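Local atomic coordinates of terminal oxygenase component of carbazole (Janthinobacterium sp., PDB entry 7BUG), a protein that serves as the terminal oxygenase of carbazole 1,9a-dioxygenase, adding dioxygen across the angular C-9a and adjacent C-1 positions of carbazole. Residues 156-161 and 279-284; 143-148 and 152-157; 190-195 and 273-278; 264-269 and 366-371. One frame throughout, in Å; residues are numbered along the deposited sequence.

Contact 1: 156-161 and 279-284; sequences DDMEIL and DMMQFE
A chi1 of -174° sends Met158 CG opposite the backbone N, and bends at chi2 and chi3 fold the thioether round until the methyl CE meets the end of Met281. The two strands involved, 158-167 and 281-288, belong to the seven-stranded antiparallel sheet of the ring-hydroxylase domain, whose family falls in the Bet v 1-like clan. Strand 293-303 runs between them and takes backbone bonds from both, which is why the segments meet only through side chains that reach past it. Met158 CE lies 3.8 Å from Met281 SD, and Met281 CE is 3.9 Å from Met158 CE, so one methyl rests against both the sulfur and the terminal methyl of the other methionine. Further along, Ile160 crosses the Phe283 side chain at about a right angle, its CD1 lying 3.8 Å from Phe283 CE1. Phe153 fills in beside this pair, edge-to-face with the Phe283 ring. The alternation of the strand sends Gln282 and Glu284 to the other face of the sheet, where Gln282 NE2 donates to Glu284 OE1 at 2.9 Å, arriving from above the carboxylate plane, 38° out of it.

Contact 2: 143-148 and 152-157; sequences PPLARD and NFLDDD. With MXE (2-methoxyethanol), chain N.
The linker between strand 132-137, whose sheet also holds strands 28-32 and 123-129, and strand 158-167 of the seven-stranded sheet packs on itself here, a short 3-10 segment (145-147) meeting a type I beta turn (Asn152 to Asp155) by way of Leu154. This leucine sets CG anti to its carbonyl carbon (chi1 -64°) and lays CD1 against Ala146, 3.7 Å from Ala146 CA. Its other branch, CD2, stands 4.2 Å from CD2 of Leu145, so a single side chain spans two successive residues of the 3-10 segment. Ala129 of strand 123-129 also touches Leu154, while Leu145 packs against Phe134 and Trp29. The start of a helical turn offers backbone N-H groups, and a bound 2-methoxyethanol takes up one of them: Ala146 N donates to O1 of the ligand at 2.9 Å (160°). Gln127 NE2 provides a further bond to the same ligand. Each segment is also held internally. Asn152 ND2 reaches Asp155 OD2 at 2.7 Å in the amide plane, adding a side-chain bond to the backbone one that closes the turn. Arg147 grips Asp148 side-on, its NH2 meeting the syn lone pair of OD2 at 2.9 Å and its NE meeting OD1, while Pro143 CG sits 3.4 Å above the guanidinium plane, over its centre.

Contact 3: 190-195 and 273-278; sequences SILVKD and NPFPNP
Apolar contact joins a short capped helix, 191-195, to the proline-rich loop between strands 269-273 and 281-288 of the catalytic domain, and Leu192 makes all of it from the helix side. Because its CG stands opposite the backbone N (chi1 168°), both methyls of Leu192 reach the loop. CD2 enters the angle between two successive residues, 3.7 Å from Phe275 CZ and 3.8 Å from Pro276 CB, and CD1 joins in more loosely at 4.1 Å from the same Pro276 CB. The leucine crosses the proline at about a right angle and the phenylalanine obliquely. Cis peptide bonds precede both Pro274 and Pro276; the second lies between the two residues that receive the methyl. Met324 and Ala325 of helix 307-327 close round this buried group, and Phe329 meets the Phe275 ring. The nearest atoms of the Phe275 side chain are about 8 Å from the iron(II) ion held by His183, His187 and Asp333, and about 4 Å from a bound di(hydroxyethyl)ether. Polar bonds flank the apolar core: Asn277 OD1 accepts from Asn196 ND2, just past the end of the helix, and from Lys256 NZ. At the other end of the helix, Ser190 is the N-cap, and its OG takes the N-H of Leu192 at 3.1 Å from Leu192 N (150°).

Contact 4: 264-269 and 366-371; sequences IWLPGV and RKLASE
Leu266, Leu368 and Ala369 seat helix 360-372 on the hairpin formed by strands 261-265 and 269-273 of the catalytic domain. Leu266 lies where the two strands are joined, and its CG, anti to the carbonyl carbon (chi1 -78°), directs the forked end at the helix. CD2 lies 4.0 Å from Ala369 CA and also touches the methyl CB of that alanine; CD1 lies beside the carbonyl O of Leu368, and CG is 4.2 Å from Leu368 CD2. Trp365 and His372 of the same helix add to the packing round Leu266. Behind it the ladder carries a classic beta bulge, with Gly268 and Val269 set against the single residue Trp265, and a cis peptide bond precedes Pro267. Arg366 forms salt bridges to Glu176 and Glu353, and it also packs on Arg72 of a second subunit. Within the helix, Ser370 OG donates to Arg366 O at 2.8 Å, reaching this oxygen from the opposite face to Ser370 N.

In the fold
All four contacts lie in the catalytic domain, and three of them involve its seven-stranded sheet or the loops of that sheet. Contact 2 comes first along the chain and runs straight into contact 1, with which it shares Asp156 and Asp157; their centres are about 12 Å apart and Phe153 bridges them. Contact 3, about 15 Å from contact 1 centre to centre, is nested within the loop that contact 1 closes and joins the loop between two inner strands to helix 191-195, near the iron. Contact 4, its centre about 17 Å from that of contact 2, crosses contacts 1 and 3 along the chain. Contacts 1, 3 and 4 thus gather sequence-distant residues round one sheet.

Contact 1: 156-161 and 279-284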
loop_
_atom_site.group_PDB
_atom_site.type_symbol
_atom_site.label_atom_id
_atom_site.label_comp_id
_atom_site.label_asym_id
_atom_site.label_seq_id
_atom_site.Cartn_x
_atom_site.Cartn_y
_atom_site.Cartn_z
ATOM N N ASP A 156 34.405 -21.175 -25.173
ATOM C CA ASP A 156 35.576 -20.270 -25.221
ATOM C C ASP A 156 35.304 -19.112 -26.200
ATOM O O ASP A 156 35.700 -17.975 -25.885
ATOM C CB ASP A 156 36.849 -21.033 -25.618
ATOM C CG ASP A 156 38.098 -20.161 -25.656
ATOM O OD1 ASP A 156 38.340 -19.448 -24.651
ATOM O OD2 ASP A 156 38.805 -20.156 -26.713
ATOM N N ASP A 157 34.764 -19.390 -27.382
ATOM C CA ASP A 157 34.716 -18.388 -28.485
ATOM C C ASP A 157 33.391 -17.606 -28.472
ATOM O O ASP A 157 33.256 -16.655 -29.233
ATOM C CB ASP A 157 34.980 -19.032 -29.856
ATOM C CG ASP A 157 33.901 -19.969 -30.363
ATOM O OD1 ASP A 157 33.109 -20.500 -29.518
ATOM O OD2 ASP A 157 33.837 -20.157 -31.623
ATOM N N MET A 158 32.473 -17.936 -27.574
ATOM C CA MET A 158 31.158 -17.247 -27.519
ATOM C C MET A 158 31.315 -15.864 -26.878
ATOM O O MET A 158 31.800 -15.757 -25.735
ATOM C CB MET A 158 30.164 -18.097 -26.732
ATOM C CG MET A 158 28.760 -17.512 -26.759
ATOM S SD MET A 158 27.956 -17.695 -28.360
ATOM C CE MET A 158 27.796 -19.471 -28.534
ATOM N N GLU A 159 31.055 -14.805 -27.649
ATOM C CA GLU A 159 31.074 -13.412 -27.156
ATOM C C GLU A 159 29.648 -13.062 -26.727
ATOM O O GLU A 159 28.683 -13.299 -27.521
ATOM C CB GLU A 159 31.637 -12.439 -28.190
ATOM C CG GLU A 159 33.130 -12.630 -28.395
ATOM C CD GLU A 159 33.974 -12.524 -27.129
ATOM O OE1 GLU A 159 33.762 -11.575 -26.333
ATOM O OE2 GLU A 159 34.891 -13.379 -26.965
ATOM N N ILE A 160 29.557 -12.602 -25.499
ATOM C CA ILE A 160 28.261 -12.264 -24.871
ATOM C C ILE A 160 28.169 -10.757 -24.706
ATOM O O ILE A 160 29.079 -10.127 -24.162
ATOM C CB ILE A 160 28.135 -13.004 -23.541
ATOM C CG1 ILE A 160 28.032 -14.527 -23.713
ATOM C CG2 ILE A 160 26.981 -12.423 -22.750
ATOM C CD1 ILE A 160 26.875 -15.035 -24.544
ATOM N N LEU A 161 27.034 -10.211 -25.120
ATOM C CA LEU A 161 26.727 -8.792 -24.931
ATOM C C LEU A 161 25.281 -8.733 -24.434
ATOM O O LEU A 161 24.489 -9.571 -24.854
ATOM C CB LEU A 161 26.922 -8.061 -26.254
ATOM C CG LEU A 161 28.376 -7.956 -26.724
ATOM C CD1 LEU A 161 28.413 -7.492 -28.185
ATOM C CD2 LEU A 161 29.120 -7.013 -25.827
ATOM N N ASP A 279 23.188 -16.115 -37.227
ATOM C CA ASP A 279 24.607 -16.222 -36.829
ATOM C C ASP A 279 24.759 -16.019 -35.314
ATOM O O ASP A 279 25.913 -16.045 -34.781
ATOM C CB ASP A 279 25.435 -15.219 -37.639
ATOM C CG ASP A 279 25.085 -13.763 -37.336
ATOM O OD1 ASP A 279 23.903 -13.488 -37.102
ATOM O OD2 ASP A 279 26.017 -12.911 -37.292
ATOM N N MET A 280 23.653 -15.830 -34.599
ATOM C CA MET A 280 23.782 -15.526 -33.153
ATOM C C MET A 280 22.709 -16.266 -32.353
ATOM O O MET A 280 21.819 -16.880 -32.935
ATOM C CB MET A 280 23.789 -14.013 -32.925
ATOM C CG MET A 280 22.540 -13.295 -33.221
ATOM S SD MET A 280 22.890 -11.486 -33.526
ATOM C CE MET A 280 24.020 -11.020 -32.252
ATOM N N MET A 281 22.823 -16.243 -31.026
ATOM C CA MET A 281 21.798 -16.874 -30.187
ATOM C C MET A 281 21.452 -15.973 -29.007
ATOM O O MET A 281 22.192 -15.057 -28.716
ATOM C CB MET A 281 22.212 -18.263 -29.703
ATOM C CG MET A 281 23.544 -18.352 -29.103
ATOM S SD MET A 281 24.057 -20.130 -28.982
ATOM C CE MET A 281 24.683 -20.453 -30.632
ATOM N N GLN A 282 20.263 -16.181 -28.459
ATOM C CA GLN A 282 19.812 -15.344 -27.337
ATOM C C GLN A 282 19.754 -16.193 -26.067
ATOM O O GLN A 282 19.166 -17.267 -26.099
ATOM C CB GLN A 282 18.497 -14.668 -27.704
ATOM C CG GLN A 282 17.964 -13.758 -26.621
ATOM C CD GLN A 282 17.024 -12.667 -27.097
ATOM O OE1 GLN A 282 17.011 -12.331 -28.283
ATOM N NE2 GLN A 282 16.229 -12.105 -26.183
ATOM N N PHE A 283 20.336 -15.690 -24.992
ATOM C CA PHE A 283 20.194 -16.332 -23.666
ATOM C C PHE A 283 19.626 -15.277 -22.726
ATOM O O PHE A 283 20.202 -14.188 -22.597
ATOM C CB PHE A 283 21.537 -16.834 -23.139
ATOM C CG PHE A 283 22.453 -17.597 -24.070
ATOM C CD1 PHE A 283 23.399 -16.931 -24.849
ATOM C CD2 PHE A 283 22.420 -18.987 -24.132
ATOM C CE1 PHE A 283 24.290 -17.641 -25.649
ATOM C CE2 PHE A 283 23.328 -19.686 -24.918
ATOM C CZ PHE A 283 24.278 -19.012 -25.645
ATOM N N GLU A 284 18.495 -15.559 -22.085
ATOM C CA GLU A 284 17.914 -14.541 -21.210
ATOM C C GLU A 284 17.458 -15.210 -19.904
ATOM O O GLU A 284 16.796 -16.256 -19.897
ATOM C CB GLU A 284 16.818 -13.732 -21.923
ATOM C CG GLU A 284 15.669 -14.545 -22.390
ATOM C CD GLU A 284 14.571 -13.669 -23.023
ATOM O OE1 GLU A 284 14.969 -12.666 -23.675
ATOM O OE2 GLU A 284 13.397 -13.924 -22.791
#

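Contact 2: 143-148 and 152-157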
loop_
_atom_site.group_PDB
_atom_site.type_symbol
_atom_site.label_atom_id
_atom_site.label_comp_id
_atom_site.label_asym_id
_atom_site.label_seq_id
_atom_site.Cartn_x
_atom_site.Cartn_y
_atom_site.Cartn_z
ATOM N N PRO A 143 28.102 -25.586 -6.967
ATOM C CA PRO A 143 28.382 -26.391 -8.145
ATOM C C PRO A 143 29.120 -25.557 -9.177
ATOM O O PRO A 143 29.208 -24.320 -9.064
ATOM C CB PRO A 143 27.003 -26.713 -8.733
ATOM C CG PRO A 143 26.214 -25.465 -8.383
ATOM C CD PRO A 143 26.718 -25.058 -7.017
ATOM N N PRO A 144 29.637 -26.182 -10.252
ATOM C CA PRO A 144 30.145 -25.413 -11.381
ATOM C C PRO A 144 29.032 -24.477 -11.890
ATOM O O PRO A 144 27.882 -24.903 -11.933
ATOM C CB PRO A 144 30.507 -26.425 -12.473
ATOM C CG PRO A 144 30.090 -27.797 -11.904
ATOM C CD PRO A 144 29.722 -27.643 -10.444
ATOM N N LEU A 145 29.431 -23.312 -12.354
ATOM C CA LEU A 145 28.510 -22.354 -13.005
ATOM C C LEU A 145 27.854 -23.006 -14.214
ATOM O O LEU A 145 26.637 -22.769 -14.436
ATOM C CB LEU A 145 29.306 -21.116 -13.403
ATOM C CG LEU A 145 28.506 -20.088 -14.193
ATOM C CD1 LEU A 145 27.327 -19.548 -13.378
ATOM C CD2 LEU A 145 29.371 -18.962 -14.641
ATOM N N ALA A 146 28.545 -23.844 -14.995
ATOM C CA ALA A 146 27.938 -24.538 -16.154
ATOM C C ALA A 146 26.623 -25.239 -15.809
ATOM O O ALA A 146 25.808 -25.374 -16.714
ATOM C CB ALA A 146 28.903 -25.555 -16.728
ATOM N N ARG A 147 26.431 -25.771 -14.596
ATOM C CA ARG A 147 25.195 -26.475 -14.211
ATOM C C ARG A 147 23.974 -25.569 -14.452
ATOM O O ARG A 147 22.905 -26.107 -14.806
ATOM C CB ARG A 147 25.207 -26.906 -12.760
ATOM C CG ARG A 147 24.115 -27.917 -12.455
ATOM C CD ARG A 147 23.764 -28.006 -11.020
ATOM N NE ARG A 147 23.258 -26.728 -10.477
ATOM C CZ ARG A 147 23.083 -26.501 -9.185
ATOM N NH1 ARG A 147 23.229 -27.499 -8.305
ATOM N NH2 ARG A 147 22.684 -25.320 -8.742
ATOM N N ASP A 148 24.150 -24.264 -14.217
ATOM C CA ASP A 148 23.023 -23.297 -14.144
ATOM C C ASP A 148 23.111 -22.347 -15.323
ATOM O O ASP A 148 22.516 -21.261 -15.240
ATOM C CB ASP A 148 23.045 -22.539 -12.819
ATOM C CG ASP A 148 22.626 -23.384 -11.625
ATOM O OD1 ASP A 148 21.974 -24.414 -11.828
ATOM O OD2 ASP A 148 23.032 -23.023 -10.482
ATOM N N ASN A 152 26.434 -23.934 -24.440
ATOM C CA ASN A 152 27.195 -23.031 -25.357
ATOM C C ASN A 152 27.423 -21.657 -24.729
ATOM O O ASN A 152 28.221 -20.915 -25.245
ATOM C CB ASN A 152 26.588 -22.975 -26.773
ATOM C CG ASN A 152 26.496 -24.366 -27.393
ATOM O OD1 ASN A 152 25.452 -25.004 -27.356
ATOM N ND2 ASN A 152 27.627 -24.901 -27.843
ATOM N N PHE A 153 26.713 -21.269 -23.658
ATOM C CA PHE A 153 26.895 -19.933 -23.072
ATOM C C PHE A 153 28.351 -19.724 -22.667
ATOM O O PHE A 153 28.883 -18.618 -22.897
ATOM C CB PHE A 153 25.982 -19.727 -21.876
ATOM C CG PHE A 153 26.117 -18.369 -21.240
ATOM C CD1 PHE A 153 25.522 -17.276 -21.834
ATOM C CD2 PHE A 153 26.870 -18.171 -20.091
ATOM C CE1 PHE A 153 25.650 -16.010 -21.284
ATOM C CE2 PHE A 153 27.019 -16.907 -19.555
ATOM C CZ PHE A 153 26.358 -15.834 -20.133
ATOM N N LEU A 154 28.996 -20.766 -22.124
ATOM C CA LEU A 154 30.400 -20.663 -21.645
ATOM C C LEU A 154 31.420 -21.137 -22.703
ATOM O O LEU A 154 32.611 -21.249 -22.358
ATOM C CB LEU A 154 30.530 -21.464 -20.352
ATOM C CG LEU A 154 29.696 -20.950 -19.178
ATOM C CD1 LEU A 154 29.800 -21.906 -17.994
ATOM C CD2 LEU A 154 30.098 -19.545 -18.766
ATOM N N ASP A 155 31.027 -21.399 -23.941
ATOM C CA ASP A 155 32.015 -21.775 -25.004
ATOM C C ASP A 155 33.143 -20.741 -25.011
ATOM O O ASP A 155 32.838 -19.555 -24.997
ATOM C CB ASP A 155 31.353 -21.930 -26.372
ATOM C CG ASP A 155 30.554 -23.211 -26.481
ATOM O OD1 ASP A 155 30.575 -23.981 -25.501
ATOM O OD2 ASP A 155 29.883 -23.402 -27.524
ATOM N N ASP A 156 34.405 -21.175 -25.173
ATOM C CA ASP A 156 35.576 -20.270 -25.221
ATOM C C ASP A 156 35.304 -19.112 -26.200
ATOM O O ASP A 156 35.700 -17.975 -25.885
ATOM C CB ASP A 156 36.849 -21.033 -25.618
ATOM C CG ASP A 156 38.098 -20.161 -25.656
ATOM O OD1 ASP A 156 38.340 -19.448 -24.651
ATOM O OD2 ASP A 156 38.805 -20.156 -26.713
ATOM N N ASP A 157 34.764 -19.390 -27.382
ATOM C CA ASP A 157 34.716 -18.388 -28.485
ATOM C C ASP A 157 33.391 -17.606 -28.472
ATOM O O ASP A 157 33.256 -16.655 -29.233
ATOM C CB ASP A 157 34.980 -19.032 -29.856
ATOM C CG ASP A 157 33.901 -19.969 -30.363
ATOM O OD1 ASP A 157 33.109 -20.500 -29.518
ATOM O OD2 ASP A 157 33.837 -20.157 -31.623
HETATM O O1 MXE N . 31.391 -24.191 -15.026
HETATM C C1 MXE N . 32.684 -23.800 -14.604
HETATM C C2 MXE N . 32.923 -23.966 -13.114
HETATM O O2 MXE N . 32.794 -22.681 -12.511
HETATM C C3 MXE N . 32.063 -22.426 -11.366
#

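Contact 3: 190-195 and 273-278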
loop_
_atom_site.group_PDB
_atom_site.type_symbol
_atom_site.label_atom_id
_atom_site.label_comp_id
_atom_site.label_asym_id
_atom_site.label_seq_id
_atom_site.Cartn_x
_atom_site.Cartn_y
_atom_site.Cartn_z
ATOM N N SER A 190 6.398 -6.603 -34.727
ATOM C CA SER A 190 7.719 -6.103 -34.297
ATOM C C SER A 190 8.511 -5.538 -35.481
ATOM O O SER A 190 8.500 -6.177 -36.500
ATOM C CB SER A 190 8.553 -7.166 -33.611
ATOM O OG SER A 190 9.818 -6.610 -33.271
ATOM N N ILE A 191 9.225 -4.442 -35.257
ATOM C CA ILE A 191 10.186 -3.820 -36.213
ATOM C C ILE A 191 11.215 -4.883 -36.604
ATOM O O ILE A 191 11.600 -4.907 -37.790
ATOM C CB ILE A 191 10.843 -2.573 -35.588
ATOM C CG1 ILE A 191 11.773 -1.865 -36.576
ATOM C CG2 ILE A 191 11.582 -2.924 -34.298
ATOM C CD1 ILE A 191 11.047 -1.065 -37.646
ATOM N N LEU A 192 11.624 -5.762 -35.659
ATOM C CA LEU A 192 12.693 -6.767 -35.937
ATOM C C LEU A 192 12.193 -7.702 -37.045
ATOM O O LEU A 192 12.941 -8.002 -37.977
ATOM C CB LEU A 192 13.064 -7.558 -34.667
ATOM C CG LEU A 192 13.944 -8.795 -34.890
ATOM C CD1 LEU A 192 15.339 -8.391 -35.304
ATOM C CD2 LEU A 192 14.036 -9.659 -33.628
ATOM N N VAL A 193 10.952 -8.166 -36.935
ATOM C CA VAL A 193 10.349 -9.155 -37.861
ATOM C C VAL A 193 10.327 -8.509 -39.271
ATOM O O VAL A 193 10.681 -9.196 -40.253
ATOM C CB VAL A 193 8.958 -9.579 -37.348
ATOM C CG1 VAL A 193 8.184 -10.382 -38.366
ATOM C CG2 VAL A 193 9.036 -10.361 -36.028
ATOM N N LYS A 194 10.030 -7.212 -39.362
ATOM C CA LYS A 194 9.962 -6.501 -40.676
ATOM C C LYS A 194 11.379 -6.218 -41.190
ATOM O O LYS A 194 11.703 -6.665 -42.278
ATOM C CB LYS A 194 9.173 -5.188 -40.577
ATOM C CG LYS A 194 7.925 -5.219 -39.703
ATOM C CD LYS A 194 7.112 -3.928 -39.754
ATOM C CE LYS A 194 5.911 -3.944 -38.827
ATOM N NZ LYS A 194 4.867 -4.886 -39.298
ATOM N N ASP A 195 12.181 -5.471 -40.436
ATOM C CA ASP A 195 13.500 -4.966 -40.882
ATOM C C ASP A 195 14.554 -6.071 -40.934
ATOM O O ASP A 195 15.585 -5.810 -41.597
ATOM C CB ASP A 195 14.014 -3.841 -40.004
ATOM C CG ASP A 195 13.233 -2.551 -40.139
ATOM O OD1 ASP A 195 12.241 -2.556 -40.884
ATOM O OD2 ASP A 195 13.611 -1.576 -39.451
ATOM N N ASN A 273 18.005 -20.348 -30.354
ATOM C CA ASN A 273 19.105 -20.547 -31.319
ATOM C C ASN A 273 18.543 -20.911 -32.681
ATOM O O ASN A 273 17.832 -21.915 -32.782
ATOM C CB ASN A 273 19.994 -21.714 -30.893
ATOM C CG ASN A 273 21.198 -21.834 -31.794
ATOM O OD1 ASN A 273 21.667 -20.851 -32.362
ATOM N ND2 ASN A 273 21.712 -23.033 -31.903
ATOM N N PRO A 274 18.852 -20.147 -33.746
ATOM C CA PRO A 274 19.525 -18.859 -33.660
ATOM C C PRO A 274 18.496 -17.739 -33.426
ATOM O O PRO A 274 17.335 -17.897 -33.695
ATOM C CB PRO A 274 20.212 -18.767 -35.044
ATOM C CG PRO A 274 19.288 -19.473 -35.980
ATOM C CD PRO A 274 18.589 -20.527 -35.144
ATOM N N PHE A 275 18.954 -16.605 -32.926
ATOM C CA PHE A 275 18.109 -15.408 -32.699
ATOM C C PHE A 275 18.983 -14.271 -32.239
ATOM O O PHE A 275 19.927 -14.547 -31.507
ATOM C CB PHE A 275 17.066 -15.666 -31.616
ATOM C CG PHE A 275 15.881 -14.748 -31.754
ATOM C CD1 PHE A 275 14.884 -15.042 -32.666
ATOM C CD2 PHE A 275 15.805 -13.587 -31.001
ATOM C CE1 PHE A 275 13.823 -14.163 -32.827
ATOM C CE2 PHE A 275 14.736 -12.712 -31.171
ATOM C CZ PHE A 275 13.769 -13.008 -32.102
ATOM N N PRO A 276 18.766 -12.989 -32.627
ATOM C CA PRO A 276 17.695 -12.551 -33.556
ATOM C C PRO A 276 18.096 -12.586 -35.046
ATOM O O PRO A 276 17.338 -12.126 -35.919
ATOM C CB PRO A 276 17.527 -11.102 -33.086
ATOM C CG PRO A 276 18.949 -10.690 -32.793
ATOM C CD PRO A 276 19.465 -11.865 -32.009
ATOM N N ASN A 277 19.244 -13.204 -35.313
ATOM C CA ASN A 277 19.843 -13.390 -36.669
ATOM C C ASN A 277 20.412 -14.802 -36.746
ATOM O O ASN A 277 20.713 -15.417 -35.717
ATOM C CB ASN A 277 20.837 -12.276 -36.947
ATOM C CG ASN A 277 21.022 -11.991 -38.424
ATOM O OD1 ASN A 277 20.041 -11.796 -39.129
ATOM N ND2 ASN A 277 22.267 -11.996 -38.881
ATOM N N PRO A 278 20.527 -15.425 -37.949
ATOM C CA PRO A 278 20.955 -16.822 -38.030
ATOM C C PRO A 278 22.355 -17.133 -37.485
ATOM O O PRO A 278 22.614 -18.300 -37.315
ATOM C CB PRO A 278 20.806 -17.156 -39.530
ATOM C CG PRO A 278 19.688 -16.217 -39.956
ATOM C CD PRO A 278 20.038 -14.928 -39.257
#

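Contact 4: 264-269 and 366-371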
loop_
_atom_site.group_PDB
_atom_site.type_symbol
_atom_site.label_atom_id
_atom_site.label_comp_id
_atom_site.label_asym_id
_atom_site.label_seq_id
_atom_site.Cartn_x
_atom_site.Cartn_y
_atom_site.Cartn_z
ATOM N N ILE A 264 14.474 -24.056 -22.153
ATOM C CA ILE A 264 14.467 -23.373 -20.849
ATOM C C ILE A 264 15.246 -24.249 -19.867
ATOM O O ILE A 264 15.112 -25.487 -19.886
ATOM C CB ILE A 264 13.030 -23.082 -20.387
ATOM C CG1 ILE A 264 13.035 -22.173 -19.157
ATOM C CG2 ILE A 264 12.266 -24.394 -20.135
ATOM C CD1 ILE A 264 13.426 -20.718 -19.427
ATOM N N TRP A 265 16.025 -23.614 -19.013
ATOM C CA TRP A 265 16.941 -24.320 -18.070
ATOM C C TRP A 265 16.709 -23.790 -16.666
ATOM O O TRP A 265 16.577 -22.559 -16.516
ATOM C CB TRP A 265 18.384 -24.073 -18.517
ATOM C CG TRP A 265 18.610 -24.524 -19.925
ATOM C CD1 TRP A 265 18.370 -23.818 -21.063
ATOM C CD2 TRP A 265 18.993 -25.849 -20.349
ATOM N NE1 TRP A 265 18.621 -24.581 -22.178
ATOM C CE2 TRP A 265 18.999 -25.839 -21.764
ATOM C CE3 TRP A 265 19.331 -27.031 -19.666
ATOM C CZ2 TRP A 265 19.337 -26.967 -22.514
ATOM C CZ3 TRP A 265 19.631 -28.146 -20.414
ATOM C CH2 TRP A 265 19.642 -28.108 -21.809
ATOM N N LEU A 266 16.779 -24.667 -15.666
ATOM C CA LEU A 266 16.969 -24.192 -14.277
ATOM C C LEU A 266 18.257 -23.383 -14.205
ATOM O O LEU A 266 19.274 -23.766 -14.775
ATOM C CB LEU A 266 16.955 -25.352 -13.282
ATOM C CG LEU A 266 15.573 -25.893 -12.927
ATOM C CD1 LEU A 266 15.735 -27.256 -12.259
ATOM C CD2 LEU A 266 14.818 -24.951 -11.994
ATOM N N PRO A 267 18.286 -22.301 -13.396
ATOM C CA PRO A 267 17.151 -21.895 -12.549
ATOM C C PRO A 267 16.046 -21.024 -13.187
ATOM O O PRO A 267 15.071 -20.679 -12.512
ATOM C CB PRO A 267 17.834 -21.038 -11.465
ATOM C CG PRO A 267 18.987 -20.383 -12.239
ATOM C CD PRO A 267 19.477 -21.473 -13.156
ATOM N N GLY A 268 16.201 -20.679 -14.446
ATOM C CA GLY A 268 15.208 -19.863 -15.164
ATOM C C GLY A 268 15.892 -19.044 -16.238
ATOM O O GLY A 268 15.972 -17.784 -16.154
ATOM N N VAL A 269 16.389 -19.733 -17.258
ATOM C CA VAL A 269 17.153 -19.093 -18.342
ATOM C C VAL A 269 16.755 -19.776 -19.642
ATOM O O VAL A 269 16.777 -21.030 -19.751
ATOM C CB VAL A 269 18.677 -19.071 -18.134
ATOM C CG1 VAL A 269 19.236 -20.413 -17.768
ATOM C CG2 VAL A 269 19.387 -18.566 -19.351
ATOM N N ARG A 366 7.311 -26.623 -15.735
ATOM C CA ARG A 366 6.809 -26.520 -14.351
ATOM C C ARG A 366 7.166 -27.813 -13.606
ATOM O O ARG A 366 7.559 -27.773 -12.418
ATOM C CB ARG A 366 5.322 -26.233 -14.283
ATOM C CG ARG A 366 4.912 -24.899 -14.895
ATOM C CD ARG A 366 3.398 -24.786 -14.683
ATOM N NE ARG A 366 2.905 -23.490 -15.138
ATOM C CZ ARG A 366 1.609 -23.236 -15.307
ATOM N NH1 ARG A 366 0.708 -24.166 -14.998
ATOM N NH2 ARG A 366 1.253 -22.018 -15.675
ATOM N N LYS A 367 7.052 -28.933 -14.317
ATOM C CA LYS A 367 7.391 -30.255 -13.729
ATOM C C LYS A 367 8.898 -30.380 -13.552
ATOM O O LYS A 367 9.334 -30.866 -12.497
ATOM C CB LYS A 367 6.836 -31.326 -14.660
ATOM C CG LYS A 367 5.322 -31.394 -14.665
ATOM C CD LYS A 367 4.797 -32.707 -15.257
ATOM C CE LYS A 367 4.162 -32.574 -16.615
ATOM N NZ LYS A 367 2.681 -32.624 -16.511
ATOM N N LEU A 368 9.657 -30.017 -14.563
ATOM C CA LEU A 368 11.142 -30.082 -14.474
ATOM C C LEU A 368 11.580 -29.232 -13.278
ATOM O O LEU A 368 12.406 -29.672 -12.439
ATOM C CB LEU A 368 11.753 -29.552 -15.764
ATOM C CG LEU A 368 13.265 -29.512 -15.630
ATOM C CD1 LEU A 368 13.896 -30.659 -16.368
ATOM C CD2 LEU A 368 13.839 -28.188 -16.043
ATOM N N ALA A 369 11.052 -28.014 -13.149
ATOM C CA ALA A 369 11.477 -27.095 -12.081
ATOM C C ALA A 369 11.086 -27.699 -10.746
ATOM O O ALA A 369 11.840 -27.544 -9.774
ATOM C CB ALA A 369 10.820 -25.738 -12.268
ATOM N N SER A 370 9.889 -28.286 -10.658
ATOM C CA SER A 370 9.382 -28.873 -9.395
ATOM C C SER A 370 10.302 -30.015 -8.960
ATOM O O SER A 370 10.551 -30.097 -7.740
ATOM C CB SER A 370 7.983 -29.354 -9.558
ATOM O OG SER A 370 7.039 -28.304 -9.740
ATOM N N GLU A 371 10.768 -30.820 -9.914
ATOM C CA GLU A 371 11.509 -32.070 -9.584
ATOM C C GLU A 371 12.985 -31.756 -9.316
ATOM O O GLU A 371 13.587 -32.421 -8.444
ATOM C CB GLU A 371 11.361 -33.126 -10.677
ATOM C CG GLU A 371 12.117 -34.404 -10.319
ATOM C CD GLU A 371 12.069 -35.562 -11.317
ATOM O OE1 GLU A 371 11.516 -35.376 -12.436
ATOM O OE2 GLU A 371 12.611 -36.647 -10.986
#